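Inorganic polyphosphate/ATP-glucomannokinase (Arthrobacter sp., PDB 1WOQ) catalyses the phosphorylation of glucose and mannose, using inorganic polyphosphate or ATP as the phosphoryl donor. Local coordinates at residues Asn11-Gly16 / Gly26-Leu31; Phe41-Pro46 / Ala59-Glu64; Ser53-Val58 / Ala108-Arg113; Ser76-Thr81 / Leu114-Glu119. All blocks are in the same frame, centred on the assembly; numbering follows the deposited sequence.

Contact 1. Residues Asn11-Gly16 / Gly26-Leu31; sequences NAPLIG and GGIVDL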
loop_
_atom_site.group_PDB
_atom_site.type_symbol
_atom_site.label_atom_id
_atom_site.label_comp_id
_atom_site.label_asym_id
_atom_site.label_seq_id
_atom_site.Cartn_x
_atom_site.Cartn_y
_atom_site.Cartn_z
ATOM N N ASN A 11 4.960 14.086 -18.764
ATOM C CA ASN A 11 5.396 15.377 -18.160
ATOM C C ASN A 11 6.399 15.171 -17.028
ATOM O O ASN A 11 7.152 14.198 -17.020
ATOM C CB ASN A 11 4.182 16.155 -17.640
ATOM C CG ASN A 11 3.435 16.876 -18.747
ATOM O OD1 ASN A 11 3.963 17.803 -19.364
ATOM N ND2 ASN A 11 2.203 16.453 -19.006
ATOM N N ALA A 12 6.398 16.097 -16.075
ATOM C CA ALA A 12 7.311 16.039 -14.943
ATOM C C ALA A 12 7.036 14.860 -14.017
ATOM O O ALA A 12 5.901 14.628 -13.601
ATOM C CB ALA A 12 7.240 17.343 -14.154
ATOM N N PRO A 13 8.084 14.093 -13.686
ATOM C CA PRO A 13 7.906 12.946 -12.795
ATOM C C PRO A 13 7.769 13.431 -11.355
ATOM O O PRO A 13 8.015 14.604 -11.061
ATOM C CB PRO A 13 9.181 12.142 -13.021
ATOM C CG PRO A 13 10.200 13.212 -13.252
ATOM C CD PRO A 13 9.470 14.162 -14.184
ATOM N N LEU A 14 7.358 12.535 -10.465
ATOM C CA LEU A 14 7.202 12.876 -9.057
ATOM C C LEU A 14 7.803 11.765 -8.213
ATOM O O LEU A 14 7.752 10.597 -8.592
ATOM C CB LEU A 14 5.722 13.034 -8.698
ATOM C CG LEU A 14 4.972 14.265 -9.217
ATOM C CD1 LEU A 14 3.498 14.140 -8.857
ATOM C CD2 LEU A 14 5.557 15.534 -8.612
ATOM N N ILE A 15 8.371 12.132 -7.070
ATOM C CA ILE A 15 8.953 11.141 -6.180
ATOM C C ILE A 15 7.861 10.536 -5.308
ATOM O O ILE A 15 7.020 11.253 -4.764
ATOM C CB ILE A 15 10.034 11.766 -5.259
ATOM C CG1 ILE A 15 11.250 12.179 -6.092
ATOM C CG2 ILE A 15 10.431 10.768 -4.162
ATOM C CD1 ILE A 15 12.297 12.977 -5.316
ATOM N N GLY A 16 7.872 9.211 -5.206
ATOM C CA GLY A 16 6.909 8.504 -4.378
ATOM C C GLY A 16 7.703 7.695 -3.369
ATOM O O GLY A 16 8.725 7.109 -3.721
ATOM N N GLY A 26 11.788 4.235 -2.304
ATOM C CA GLY A 26 11.236 5.305 -3.107
ATOM C C GLY A 26 11.673 5.183 -4.548
ATOM O O GLY A 26 12.577 4.413 -4.881
ATOM N N GLY A 27 11.020 5.954 -5.404
ATOM C CA GLY A 27 11.353 5.935 -6.811
ATOM C C GLY A 27 10.848 7.198 -7.467
ATOM O O GLY A 27 9.973 7.877 -6.929
ATOM N N ILE A 28 11.421 7.526 -8.619
ATOM C CA ILE A 28 11.008 8.694 -9.382
ATOM C C ILE A 28 9.981 8.120 -10.345
ATOM O O ILE A 28 10.295 7.248 -11.155
ATOM C CB ILE A 28 12.212 9.305 -10.133
ATOM C CG1 ILE A 28 13.206 9.863 -9.107
ATOM C CG2 ILE A 28 11.748 10.406 -11.082
ATOM C CD1 ILE A 28 14.552 10.261 -9.689
ATOM N N VAL A 29 8.746 8.594 -10.231
ATOM C CA VAL A 29 7.655 8.073 -11.039
ATOM C C VAL A 29 7.249 8.907 -12.243
ATOM O O VAL A 29 7.009 10.110 -12.136
ATOM C CB VAL A 29 6.399 7.855 -10.162
ATOM C CG1 VAL A 29 5.288 7.197 -10.974
ATOM C CG2 VAL A 29 6.752 6.994 -8.953
ATOM N N ASP A 30 7.181 8.238 -13.389
ATOM C CA ASP A 30 6.755 8.855 -14.639
ATOM C C ASP A 30 5.270 8.504 -14.708
ATOM O O ASP A 30 4.915 7.363 -15.004
ATOM C CB ASP A 30 7.488 8.221 -15.820
ATOM C CG ASP A 30 7.063 8.807 -17.153
ATOM O OD1 ASP A 30 5.847 9.003 -17.358
ATOM O OD2 ASP A 30 7.942 9.064 -17.999
ATOM N N LEU A 31 4.410 9.474 -14.419
ATOM C CA LEU A 31 2.975 9.227 -14.418
ATOM C C LEU A 31 2.383 8.934 -15.792
ATOM O O LEU A 31 1.238 8.494 -15.899
ATOM C CB LEU A 31 2.241 10.394 -13.752
ATOM C CG LEU A 31 2.439 10.441 -12.229
ATOM C CD1 LEU A 31 1.712 11.632 -11.634
ATOM C CD2 LEU A 31 1.923 9.147 -11.613
HETATM O O HOH W 1 4.991 12.191 -14.727
#
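Pro13 and Ile28 lie side by side and point the same way, the pyrrolidine ring bringing its CB to 3.7 Å from Ile28 CG2. Ile28 holds that methyl anti to its backbone N and sets CG1 beside that N, anti to the carbonyl carbon (chi1 -66°), where it comes 4.3 Å from CG1 of Ile15, the non-hydrogen-bonded partner across the strands. Ile15 and Ile28 share one face of the sheet and both pack on Leu65 of helix 51-66. Leu14 and Val29 turn to the opposite face, toward helix 250-262. On that side the side chain of Leu14 crosses that of Leu31 at a slant, CD1 to CD1 at 4.1 Å, while Val29 CB rests 3.4 Å from Leu14 O. The two strands form the beta hairpin that comes first in the chain and lies within the N-terminal sheet of the actin-like ATPase fold of ROK kinases. Leu14 and Val29 are bonded both ways: Leu14 N reaches Val29 O at 3.0 Å, in the carbonyl plane, and Val29 N reaches Leu14 O at 2.8 Å, tilted 31° from it. Gly16 and Gly27 repeat the reciprocal pair with straighter approaches to the carbonyls. One water donates to Ala12 O and accepts from Leu31 N.

Contact 2. Residues Phe41-Pro46 / Ala59-Glu64; sequences FRVPTP and ALVVAE. With PO4 (phosphate ion), chain E.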
loop_
_atom_site.group_PDB
_atom_site.type_symbol
_atom_site.label_atom_id
_atom_site.label_comp_id
_atom_site.label_asym_id
_atom_site.label_seq_id
_atom_site.Cartn_x
_atom_site.Cartn_y
_atom_site.Cartn_z
ATOM N N PHE A 41 15.075 3.079 -4.751
ATOM C CA PHE A 41 16.098 3.166 -3.717
ATOM C C PHE A 41 15.470 2.816 -2.379
ATOM O O PHE A 41 14.371 3.271 -2.070
ATOM C CB PHE A 41 16.664 4.582 -3.674
ATOM C CG PHE A 41 17.829 4.739 -2.748
ATOM C CD1 PHE A 41 19.073 4.214 -3.081
ATOM C CD2 PHE A 41 17.685 5.415 -1.539
ATOM C CE1 PHE A 41 20.162 4.360 -2.221
ATOM C CE2 PHE A 41 18.765 5.567 -0.675
ATOM C CZ PHE A 41 20.007 5.038 -1.017
ATOM N N ARG A 42 16.166 2.010 -1.583
ATOM C CA ARG A 42 15.632 1.596 -0.294
ATOM C C ARG A 42 16.636 1.647 0.847
ATOM O O ARG A 42 17.833 1.434 0.654
ATOM C CB ARG A 42 15.082 0.166 -0.396
ATOM C CG ARG A 42 14.547 -0.390 0.918
ATOM C CD ARG A 42 14.393 -1.909 0.894
ATOM N NE ARG A 42 13.461 -2.395 -0.124
ATOM C CZ ARG A 42 13.808 -2.756 -1.358
ATOM N NH1 ARG A 42 15.077 -2.690 -1.742
ATOM N NH2 ARG A 42 12.884 -3.196 -2.206
ATOM N N VAL A 43 16.130 1.948 2.037
ATOM C CA VAL A 43 16.946 1.964 3.243
ATOM C C VAL A 43 16.130 1.144 4.232
ATOM O O VAL A 43 14.911 1.007 4.080
ATOM C CB VAL A 43 17.183 3.392 3.792
ATOM C CG1 VAL A 43 17.901 4.236 2.744
ATOM C CG2 VAL A 43 15.867 4.033 4.200
ATOM N N PRO A 44 16.786 0.561 5.243
ATOM C CA PRO A 44 16.065 -0.248 6.227
ATOM C C PRO A 44 15.093 0.566 7.065
ATOM O O PRO A 44 15.367 1.717 7.401
ATOM C CB PRO A 44 17.185 -0.837 7.084
ATOM C CG PRO A 44 18.361 -0.857 6.152
ATOM C CD PRO A 44 18.239 0.475 5.460
ATOM N N THR A 45 13.954 -0.033 7.398
ATOM C CA THR A 45 12.987 0.654 8.235
ATOM C C THR A 45 13.623 0.675 9.620
ATOM O O THR A 45 13.943 -0.378 10.182
ATOM C CB THR A 45 11.648 -0.100 8.312
ATOM O OG1 THR A 45 11.073 -0.199 7.002
ATOM C CG2 THR A 45 10.682 0.637 9.230
ATOM N N PRO A 46 13.831 1.871 10.184
ATOM C CA PRO A 46 14.441 1.956 11.512
ATOM C C PRO A 46 13.617 1.232 12.570
ATOM O O PRO A 46 12.397 1.107 12.448
ATOM C CB PRO A 46 14.526 3.461 11.756
ATOM C CG PRO A 46 13.342 3.987 11.000
ATOM C CD PRO A 46 13.402 3.200 9.713
ATOM N N ALA A 59 13.929 11.138 4.599
ATOM C CA ALA A 59 14.778 12.214 4.109
ATOM C C ALA A 59 15.947 11.666 3.295
ATOM O O ALA A 59 16.295 12.220 2.253
ATOM C CB ALA A 59 15.299 13.047 5.271
ATOM N N LEU A 60 16.552 10.577 3.764
ATOM C CA LEU A 60 17.680 9.987 3.050
ATOM C C LEU A 60 17.259 9.447 1.689
ATOM O O LEU A 60 17.978 9.619 0.705
ATOM C CB LEU A 60 18.319 8.864 3.875
ATOM C CG LEU A 60 19.058 9.313 5.138
ATOM C CD1 LEU A 60 19.421 8.104 5.975
ATOM C CD2 LEU A 60 20.306 10.101 4.750
ATOM N N VAL A 61 16.103 8.791 1.625
ATOM C CA VAL A 61 15.639 8.254 0.348
ATOM C C VAL A 61 15.358 9.394 -0.629
ATOM O O VAL A 61 15.775 9.353 -1.788
ATOM C CB VAL A 61 14.359 7.400 0.507
ATOM C CG1 VAL A 61 13.881 6.917 -0.866
ATOM C CG2 VAL A 61 14.637 6.205 1.410
ATOM N N VAL A 62 14.645 10.414 -0.161
ATOM C CA VAL A 62 14.322 11.556 -1.006
ATOM C C VAL A 62 15.586 12.285 -1.455
ATOM O O VAL A 62 15.682 12.723 -2.600
ATOM C CB VAL A 62 13.391 12.548 -0.270
ATOM C CG1 VAL A 62 13.255 13.842 -1.070
ATOM C CG2 VAL A 62 12.017 11.913 -0.072
ATOM N N ALA A 63 16.556 12.407 -0.556
ATOM C CA ALA A 63 17.803 13.085 -0.891
ATOM C C ALA A 63 18.514 12.352 -2.023
ATOM O O ALA A 63 19.025 12.975 -2.951
ATOM C CB ALA A 63 18.708 13.161 0.332
ATOM N N GLU A 64 18.547 11.025 -1.938
ATOM C CA GLU A 64 19.193 10.207 -2.962
ATOM C C GLU A 64 18.534 10.392 -4.325
ATOM O O GLU A 64 19.213 10.653 -5.320
ATOM C CB GLU A 64 19.141 8.729 -2.555
ATOM C CG GLU A 64 19.419 7.722 -3.672
ATOM C CD GLU A 64 20.822 7.812 -4.249
ATOM O OE1 GLU A 64 21.747 8.252 -3.536
ATOM O OE2 GLU A 64 21.001 7.420 -5.419
HETATM P P PO4 E . 10.178 -3.963 0.743
HETATM O O1 PO4 E . 10.816 -4.452 -0.626
HETATM O O2 PO4 E . 10.419 -4.846 1.949
HETATM O O3 PO4 E . 10.883 -2.596 0.926
HETATM O O4 PO4 E . 8.714 -3.784 0.379
#
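Strand 41-44 runs close to antiparallel to helix 59-64, at 157° between their directions and with axes 8.4 Å apart at closest, and Phe41 and Val61 have the nearest CA atoms. The main contact is a CH-pi interaction in which Glu64 drops its CG over the centre of the Phe41 ring, 3.4 Å from the centroid and 7° off the normal. The glutamate chain bends at its second torsion (chi2 64°), which lays this methylene on the aromatic face and leaves the carboxylate to its salt bridge with Arg68. At the ring edge sits the backbone of Val61, whose CG1 is 4.1 Å from Phe41 CD2. Farther along the strand, Val43 CG2 meets Val61 CG2 at 3.7 Å, the two valines meeting at an angle. An alanine at Phe41 would remove the ring and is likely to leave the Glu64 methylene without its platform and Val61 less covered. Arg42 points away from the helix and grips a phosphate ion, probably from the crystallisation liquor: NE donates almost straight to O3 at 2.8 Å, in the guanidinium plane, and NH2 to O1 at 2.9 Å. Lys25 also binds this ion. Helix 51-66 is therefore held against the edge strand of the sheet here by carbon contacts, with the charged groups at the margin engaged elsewhere.

Contact 3. Residues Ser53-Val58 / Ala108-Arg113; sequences SVAEAV and ALLTAR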
loop_
_atom_site.group_PDB
_atom_site.type_symbol
_atom_site.label_atom_id
_atom_site.label_comp_id
_atom_site.label_asym_id
_atom_site.label_seq_id
_atom_site.Cartn_x
_atom_site.Cartn_y
_atom_site.Cartn_z
ATOM N N SER A 53 12.615 8.751 13.779
ATOM C CA SER A 53 13.514 7.864 13.043
ATOM C C SER A 53 13.052 7.657 11.605
ATOM O O SER A 53 13.862 7.648 10.677
ATOM C CB SER A 53 13.631 6.506 13.746
ATOM O OG SER A 53 12.420 5.774 13.676
ATOM N N VAL A 54 11.748 7.493 11.424
ATOM C CA VAL A 54 11.190 7.304 10.087
ATOM C C VAL A 54 11.395 8.562 9.244
ATOM O O VAL A 54 11.701 8.480 8.059
ATOM C CB VAL A 54 9.685 6.974 10.161
ATOM C CG1 VAL A 54 9.065 7.002 8.769
ATOM C CG2 VAL A 54 9.498 5.599 10.796
ATOM N N ALA A 55 11.224 9.729 9.856
ATOM C CA ALA A 55 11.406 10.986 9.130
ATOM C C ALA A 55 12.824 11.070 8.573
ATOM O O ALA A 55 13.032 11.500 7.438
ATOM C CB ALA A 55 11.133 12.171 10.049
ATOM N N GLU A 56 13.802 10.665 9.377
ATOM C CA GLU A 56 15.190 10.691 8.935
ATOM C C GLU A 56 15.417 9.747 7.757
ATOM O O GLU A 56 16.098 10.101 6.796
ATOM C CB GLU A 56 16.125 10.314 10.086
ATOM C CG GLU A 56 16.234 11.376 11.171
ATOM C CD GLU A 56 16.653 12.729 10.623
ATOM O OE1 GLU A 56 17.636 12.780 9.850
ATOM O OE2 GLU A 56 16.004 13.743 10.969
ATOM N N ALA A 57 14.841 8.551 7.829
ATOM C CA ALA A 57 14.990 7.561 6.757
ATOM C C ALA A 57 14.357 8.059 5.457
ATOM O O ALA A 57 14.922 7.898 4.373
ATOM C CB ALA A 57 14.357 6.233 7.174
ATOM N N VAL A 58 13.177 8.658 5.565
ATOM C CA VAL A 58 12.506 9.180 4.384
ATOM C C VAL A 58 13.359 10.278 3.759
ATOM O O VAL A 58 13.515 10.339 2.539
ATOM C CB VAL A 58 11.109 9.731 4.742
ATOM C CG1 VAL A 58 10.506 10.465 3.547
ATOM C CG2 VAL A 58 10.206 8.576 5.155
ATOM N N ALA A 108 2.847 17.265 8.123
ATOM C CA ALA A 108 3.632 18.364 8.688
ATOM C C ALA A 108 5.030 17.876 9.052
ATOM O O ALA A 108 6.026 18.534 8.756
ATOM C CB ALA A 108 2.935 18.922 9.929
ATOM N N LEU A 109 5.090 16.723 9.707
ATOM C CA LEU A 109 6.360 16.128 10.117
ATOM C C LEU A 109 7.329 15.978 8.948
ATOM O O LEU A 109 8.486 16.402 9.022
ATOM C CB LEU A 109 6.117 14.743 10.724
ATOM C CG LEU A 109 7.365 13.922 11.075
ATOM C CD1 LEU A 109 7.971 14.462 12.362
ATOM C CD2 LEU A 109 6.999 12.450 11.236
ATOM N N LEU A 110 6.858 15.367 7.868
ATOM C CA LEU A 110 7.715 15.136 6.714
ATOM C C LEU A 110 7.977 16.382 5.878
ATOM O O LEU A 110 9.069 16.544 5.332
ATOM C CB LEU A 110 7.131 14.011 5.850
ATOM C CG LEU A 110 7.024 12.652 6.560
ATOM C CD1 LEU A 110 6.450 11.604 5.602
ATOM C CD2 LEU A 110 8.403 12.208 7.049
ATOM N N THR A 111 6.994 17.271 5.778
ATOM C CA THR A 111 7.192 18.493 5.006
ATOM C C THR A 111 8.293 19.325 5.667
ATOM O O THR A 111 9.150 19.887 4.989
ATOM C CB THR A 111 5.894 19.328 4.924
ATOM O OG1 THR A 111 4.895 18.585 4.214
ATOM C CG2 THR A 111 6.144 20.647 4.192
ATOM N N ALA A 112 8.269 19.379 6.995
ATOM C CA ALA A 112 9.261 20.138 7.755
ATOM C C ALA A 112 10.655 19.538 7.609
ATOM O O ALA A 112 11.641 20.262 7.464
ATOM C CB ALA A 112 8.866 20.180 9.225
ATOM N N ARG A 113 10.735 18.213 7.647
ATOM C CA ARG A 113 12.024 17.543 7.529
ATOM C C ARG A 113 12.606 17.577 6.118
ATOM O O ARG A 113 13.814 17.758 5.945
ATOM C CB ARG A 113 11.915 16.089 7.995
ATOM C CG ARG A 113 13.246 15.330 7.929
ATOM C CD ARG A 113 14.287 15.962 8.853
ATOM N NE ARG A 113 15.606 15.336 8.736
ATOM C CZ ARG A 113 16.459 15.550 7.736
ATOM N NH1 ARG A 113 16.148 16.378 6.749
ATOM N NH2 ARG A 113 17.631 14.927 7.722
#
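Arg113 and Ala55 bury the most surface where two helices on the same face of the N-terminal sheet cross at -47°, their axes 9.8 Å apart. Helix 106-114 is the connection of a beta-alpha-beta crossover between the parallel strands 78-82 and 118-122, and helix 51-66 lies beside it. Ala55 points toward helix 106-114, and its small side chain allows a CA-CA approach of 6.1 Å to Leu110. Leu110 does not aim its CB at the partner helix, yet its CD2 comes to 3.9 Å from Ala55 CA; the same methyl also touches Val58 CB. Leu110 also packs on Val118 and Val120 of strand 118-122. Leu109 CG meets Ala55 CB at 4.3 Å, next to the Leu110 methyl. Beside this apolar patch Arg113 reaches toward helix 51-66, its CG near Ala55 O and its chain bent at the second torsion. It meets Glu56 in a salt bridge made side-on by two nitrogens, NH2 to OE1 at 3.0 Å and NE to OE2 at 2.8 Å. Both oxygens lie near the guanidinium plane, yet the carboxylate is turned 42° against it: NH2 meets OE1 on its syn side, whereas NE comes to OE2 from above the carboxylate plane, 40° out of it.

Contact 4. Residues Ser76-Thr81 / Leu114-Glu119; sequences SPVGVT and LGRPVE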
loop_
_atom_site.group_PDB
_atom_site.type_symbol
_atom_site.label_atom_id
_atom_site.label_comp_id
_atom_site.label_asym_id
_atom_site.label_seq_id
_atom_site.Cartn_x
_atom_site.Cartn_y
_atom_site.Cartn_z
ATOM N N SER A 76 9.465 20.143 -5.790
ATOM C CA SER A 76 8.260 19.408 -6.147
ATOM C C SER A 76 7.732 18.606 -4.959
ATOM O O SER A 76 8.504 18.120 -4.134
ATOM C CB SER A 76 8.542 18.471 -7.324
ATOM O OG SER A 76 9.589 17.566 -7.024
ATOM N N PRO A 77 6.402 18.466 -4.854
ATOM C CA PRO A 77 5.804 17.711 -3.750
ATOM C C PRO A 77 6.172 16.232 -3.817
ATOM O O PRO A 77 6.386 15.687 -4.897
ATOM C CB PRO A 77 4.306 17.950 -3.941
ATOM C CG PRO A 77 4.181 18.100 -5.419
ATOM C CD PRO A 77 5.360 18.983 -5.760
ATOM N N VAL A 78 6.243 15.597 -2.652
ATOM C CA VAL A 78 6.590 14.184 -2.554
ATOM C C VAL A 78 5.436 13.390 -1.950
ATOM O O VAL A 78 4.866 13.787 -0.933
ATOM C CB VAL A 78 7.840 13.993 -1.662
ATOM C CG1 VAL A 78 8.156 12.510 -1.489
ATOM C CG2 VAL A 78 9.016 14.724 -2.278
ATOM N N GLY A 79 5.100 12.267 -2.581
ATOM C CA GLY A 79 4.030 11.421 -2.081
ATOM C C GLY A 79 4.619 10.339 -1.194
ATOM O O GLY A 79 5.662 9.771 -1.507
ATOM N N VAL A 80 3.951 10.038 -0.089
ATOM C CA VAL A 80 4.458 9.035 0.843
ATOM C C VAL A 80 3.323 8.161 1.358
ATOM O O VAL A 80 2.220 8.656 1.589
ATOM C CB VAL A 80 5.131 9.721 2.053
ATOM C CG1 VAL A 80 5.717 8.683 2.993
ATOM C CG2 VAL A 80 6.206 10.689 1.567
ATOM N N THR A 81 3.584 6.869 1.531
ATOM C CA THR A 81 2.555 5.971 2.052
ATOM C C THR A 81 2.812 5.685 3.521
ATOM O O THR A 81 3.925 5.854 4.018
ATOM C CB THR A 81 2.528 4.609 1.330
ATOM O OG1 THR A 81 3.688 3.850 1.700
ATOM C CG2 THR A 81 2.499 4.796 -0.185
ATOM N N LEU A 114 11.755 17.407 5.110
ATOM C CA LEU A 114 12.219 17.397 3.722
ATOM C C LEU A 114 12.391 18.769 3.078
ATOM O O LEU A 114 13.087 18.901 2.066
ATOM C CB LEU A 114 11.273 16.563 2.853
ATOM C CG LEU A 114 11.231 15.053 3.100
ATOM C CD1 LEU A 114 10.215 14.408 2.172
ATOM C CD2 LEU A 114 12.598 14.460 2.860
ATOM N N GLY A 115 11.750 19.785 3.642
ATOM C CA GLY A 115 11.869 21.116 3.072
ATOM C C GLY A 115 11.095 21.279 1.777
ATOM O O GLY A 115 11.437 22.103 0.934
ATOM N N ARG A 116 10.047 20.478 1.617
ATOM C CA ARG A 116 9.198 20.530 0.433
ATOM C C ARG A 116 7.869 19.895 0.827
ATOM O O ARG A 116 7.810 19.129 1.786
ATOM C CB ARG A 116 9.839 19.747 -0.721
ATOM C CG ARG A 116 10.002 18.259 -0.438
ATOM C CD ARG A 116 11.143 17.646 -1.245
ATOM N NE ARG A 116 10.883 17.594 -2.681
ATOM C CZ ARG A 116 11.758 17.126 -3.567
ATOM N NH1 ARG A 116 12.940 16.682 -3.158
ATOM N NH2 ARG A 116 11.451 17.082 -4.855
ATOM N N PRO A 117 6.786 20.208 0.100
ATOM C CA PRO A 117 5.493 19.614 0.457
ATOM C C PRO A 117 5.465 18.088 0.377
ATOM O O PRO A 117 5.972 17.492 -0.570
ATOM C CB PRO A 117 4.524 20.273 -0.524
ATOM C CG PRO A 117 5.395 20.627 -1.695
ATOM C CD PRO A 117 6.648 21.130 -1.039
ATOM N N VAL A 118 4.875 17.471 1.393
ATOM C CA VAL A 118 4.759 16.019 1.456
ATOM C C VAL A 118 3.327 15.677 1.823
ATOM O O VAL A 118 2.772 16.230 2.775
ATOM C CB VAL A 118 5.687 15.410 2.531
ATOM C CG1 VAL A 118 5.447 13.905 2.635
ATOM C CG2 VAL A 118 7.133 15.687 2.192
ATOM N N GLU A 119 2.729 14.774 1.057
ATOM C CA GLU A 119 1.363 14.348 1.312
ATOM C C GLU A 119 1.322 12.840 1.437
ATOM O O GLU A 119 1.726 12.113 0.525
ATOM C CB GLU A 119 0.446 14.829 0.195
ATOM C CG GLU A 119 0.245 16.333 0.232
ATOM C CD GLU A 119 -0.658 16.830 -0.867
ATOM O OE1 GLU A 119 -1.720 16.212 -1.085
ATOM O OE2 GLU A 119 -0.312 17.848 -1.501
#
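Arg116 reaches across to Ser76 with two side-chain nitrogens. NE donates to Ser76 O at 2.8 Å, NH2 to the same carbonyl at 3.2 Å and also to Ser76 OG at 2.9 Å; all three bonds stay in the guanidinium plane. The serine hydroxyl is bonded to Ala73 O as well, and Arg116 NH1 to Ser66 OG. The arginine chain bends at its third torsion (chi3 -68°), which sets one guanidinium face over Val78 CG2, 3.4 Å from NE. A methionine in place of Arg116 would probably leave both Ser76 O and Ser76 OG without their guanidinium donors, and Ser66 OG without this partner. The backbones pair as parallel strands: Val78 N to Pro117 O at 2.8 Å, Glu119 N to Val78 O, and Val80 N to Glu119 O. Apolar contacts flank them. Pro77 CB meets Pro117 CG at 3.7 Å, and Val80 CG2 presses on Val118 CG1 at a tight 3.5 Å. Strand 118-122 is one of the sheet's two edge strands and strand 78-82 its neighbour, bordered in turn by strand 14-19; Leu110 of helix 106-114 packs on Val80 and Val118, while helix 250-262 touches Pro77 and Glu119 on the opposite face.

All four contacts belong to the N-terminal sheet and the two helices on one of its faces. Contact 1 joins contact 4 through Ile15 O and Gly79 N, 3.1 Å apart, and joins contact 2 through Gly26 N and Phe41 O at 2.8 Å. Contacts 2 and 3 share helix 51-66, with centres about 11 Å apart; contacts 3 and 4, about 9 Å apart between centres, meet where Thr111 OG1 lies 3.0 Å from Val118 N. The glucose pocket lies farther along the sheet: the Val80 side chain is about 13 Å from the bound beta-D-glucopyranose, and strands 78-82 and 118-122 lead on to the pocket residues Pro83, Gly84, Asn122 and Asp123.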